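Long-range contact in uncharacterized protein (Helicobacter pylori, PDB 4O5J), which is the sialic acid-binding adhesin SabA, an outer membrane protein whose extracellular domain probably attaches the bacterium to sialylated host glycans: residues I133-G138 and M215-V220. Residues are numbered along the deposited sequence; the frame is centred on the assembly and turned at random.
Sequences IENCSG and MWKNIV
Asn135, the last residue of helix 130-135, meets Met215 at the end of strand 214-215 and Lys217 and Asn218 in the 3-10 turn after it. The tight part lies around Met215. Its SD sits 3.6 Å from CB of Asn135 and 3.8 Å from CB of Cys136, while CG of Met215 runs 3.6 Å from the backbone O of Asn135. The thioether chain leaves its backbone with CG anti to the carbonyl carbon (chi1 -62°), runs on extended to the sulfur and bends only at chi3. It is buried here, also touching Thr131, Ile132 and Cys142, the last being the disulfide partner of Cys136.

Beside this patch the contact turns polar. ND2 of Asn135 donates to OD1 of Asn218 over 2.9 Å, with the acceptor in the plane of the donor amide and the approach nearly along the C=O axis, though bent at the hydrogen (N-H...O 145°); the two amide planes stand 68° apart. Asn218 N bonds to O of Met215 at 2.9 Å within the turn.

Lys217 makes the loose side: its CB passes 3.7 Å from ND2 of Asn135, the two side chains crossing at about a right angle, before the chain bends at chi2 and leads the end of this exposed lysine away from Asn135. Asn135 O bonds to Thr234 OG1, which ties the helix end to the small antiparallel pair of strands 214-215 and 234-235. The bond to Asn218 OD1 fixes which way round the Asn135 amide lies, while the buried Asn218 amide is itself held by Phe106 O at ND2 and weakly by Thr131 OG1 at OD1.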
loop_
_atom_site.group_PDB
_atom_site.type_symbol
_atom_site.label_atom_id
_atom_site.label_comp_id
_atom_site.label_asym_id
_atom_site.label_seq_id
_atom_site.Cartn_x
_atom_site.Cartn_y
_atom_site.Cartn_z
ATOM N N ILE A 133 -34.226 -14.134 -9.780
ATOM C CA ILE A 133 -35.240 -13.613 -10.662
ATOM C C ILE A 133 -35.339 -12.057 -10.508
ATOM O O ILE A 133 -35.334 -11.333 -11.506
ATOM C CB ILE A 133 -36.590 -14.271 -10.375
ATOM C CG1 ILE A 133 -36.560 -15.683 -10.997
ATOM C CG2 ILE A 133 -37.764 -13.470 -10.974
ATOM C CD1 ILE A 133 -37.713 -16.539 -10.578
ATOM N N GLU A 134 -35.395 -11.560 -9.269
ATOM C CA GLU A 134 -35.599 -10.156 -8.996
ATOM C C GLU A 134 -34.410 -9.326 -9.415
ATOM O O GLU A 134 -34.585 -8.279 -10.053
ATOM C CB GLU A 134 -35.861 -9.951 -7.523
ATOM C CG GLU A 134 -37.127 -10.623 -7.050
ATOM C CD GLU A 134 -37.190 -10.747 -5.522
ATOM O OE1 GLU A 134 -36.097 -10.695 -4.867
ATOM O OE2 GLU A 134 -38.313 -10.894 -4.955
ATOM N N ASN A 135 -33.195 -9.770 -9.117
ATOM C CA ASN A 135 -32.022 -8.904 -9.218
ATOM C C ASN A 135 -30.968 -9.339 -10.193
ATOM O O ASN A 135 -29.878 -8.743 -10.226
ATOM C CB ASN A 135 -31.388 -8.733 -7.843
ATOM C CG ASN A 135 -32.344 -8.097 -6.859
ATOM O OD1 ASN A 135 -33.256 -7.404 -7.283
ATOM N ND2 ASN A 135 -32.144 -8.282 -5.565
ATOM N N CYS A 136 -31.221 -10.369 -10.979
ATOM C CA CYS A 136 -30.188 -10.879 -11.898
ATOM C C CYS A 136 -30.649 -11.010 -13.336
ATOM O O CYS A 136 -30.235 -11.922 -14.017
ATOM C CB CYS A 136 -29.619 -12.236 -11.366
ATOM S SG CYS A 136 -28.130 -12.828 -12.287
ATOM N N SER A 137 -31.527 -10.132 -13.823
ATOM C CA SER A 137 -31.870 -10.146 -15.313
ATOM C C SER A 137 -30.736 -9.541 -16.086
ATOM O O SER A 137 -30.235 -8.495 -15.715
ATOM C CB SER A 137 -33.094 -9.291 -15.642
ATOM O OG SER A 137 -33.048 -8.224 -14.666
ATOM N N GLY A 138 -30.321 -10.186 -17.153
ATOM C CA GLY A 138 -29.111 -9.729 -17.888
ATOM C C GLY A 138 -28.109 -10.861 -17.940
ATOM O O GLY A 138 -27.969 -11.587 -16.985
ATOM N N MET A 215 -25.117 -9.239 -6.785
ATOM C CA MET A 215 -26.323 -8.423 -6.856
ATOM C C MET A 215 -26.290 -7.380 -5.724
ATOM O O MET A 215 -26.681 -7.687 -4.573
ATOM C CB MET A 215 -27.548 -9.322 -6.714
ATOM C CG MET A 215 -27.652 -10.353 -7.832
ATOM S SD MET A 215 -29.065 -11.511 -7.655
ATOM C CE MET A 215 -28.532 -12.514 -6.240
ATOM N N TRP A 216 -25.812 -6.180 -6.009
ATOM C CA TRP A 216 -25.715 -5.132 -4.976
ATOM C C TRP A 216 -27.049 -4.779 -4.351
ATOM O O TRP A 216 -27.090 -4.319 -3.222
ATOM C CB TRP A 216 -25.043 -3.872 -5.492
ATOM C CG TRP A 216 -23.566 -4.018 -5.675
ATOM C CD1 TRP A 216 -22.914 -4.690 -6.683
ATOM C CD2 TRP A 216 -22.524 -3.409 -4.852
ATOM N NE1 TRP A 216 -21.526 -4.579 -6.520
ATOM C CE2 TRP A 216 -21.256 -3.799 -5.421
ATOM C CE3 TRP A 216 -22.531 -2.584 -3.717
ATOM C CZ2 TRP A 216 -20.050 -3.375 -4.884
ATOM C CZ3 TRP A 216 -21.340 -2.170 -3.172
ATOM C CH2 TRP A 216 -20.104 -2.552 -3.728
ATOM N N LYS A 217 -28.163 -4.995 -5.075
ATOM C CA LYS A 217 -29.470 -4.716 -4.514
ATOM C C LYS A 217 -29.754 -5.609 -3.293
ATOM O O LYS A 217 -30.576 -5.231 -2.425
ATOM C CB LYS A 217 -30.561 -4.903 -5.575
ATOM C CG LYS A 217 -31.934 -4.483 -5.123
ATOM C CD LYS A 217 -31.967 -2.933 -4.791
ATOM C CE LYS A 217 -33.371 -2.509 -4.301
ATOM N NZ LYS A 217 -33.408 -1.071 -3.940
ATOM N N ASN A 218 -29.085 -6.792 -3.203
ATOM C CA ASN A 218 -29.239 -7.657 -2.017
ATOM C C ASN A 218 -28.676 -6.991 -0.748
ATOM O O ASN A 218 -29.037 -7.395 0.378
ATOM C CB ASN A 218 -28.564 -9.038 -2.230
ATOM C CG ASN A 218 -29.459 -10.004 -2.967
ATOM O OD1 ASN A 218 -30.422 -9.613 -3.632
ATOM N ND2 ASN A 218 -29.152 -11.321 -2.847
ATOM N N ILE A 219 -27.819 -5.970 -0.892
ATOM C CA ILE A 219 -27.209 -5.370 0.261
ATOM C C ILE A 219 -28.109 -4.287 0.871
ATOM O O ILE A 219 -28.410 -3.293 0.208
ATOM C CB ILE A 219 -25.879 -4.742 -0.096
ATOM C CG1 ILE A 219 -24.885 -5.823 -0.534
ATOM C CG2 ILE A 219 -25.341 -3.973 1.113
ATOM C CD1 ILE A 219 -23.666 -5.301 -1.315
ATOM N N VAL A 220 -28.511 -4.471 2.131
ATOM C CA VAL A 220 -29.333 -3.515 2.842
ATOM C C VAL A 220 -28.543 -2.911 3.979
ATOM O O VAL A 220 -28.205 -3.592 4.953
ATOM C CB VAL A 220 -30.588 -4.158 3.422
ATOM C CG1 VAL A 220 -31.515 -3.065 4.066
ATOM C CG2 VAL A 220 -31.361 -4.935 2.305
#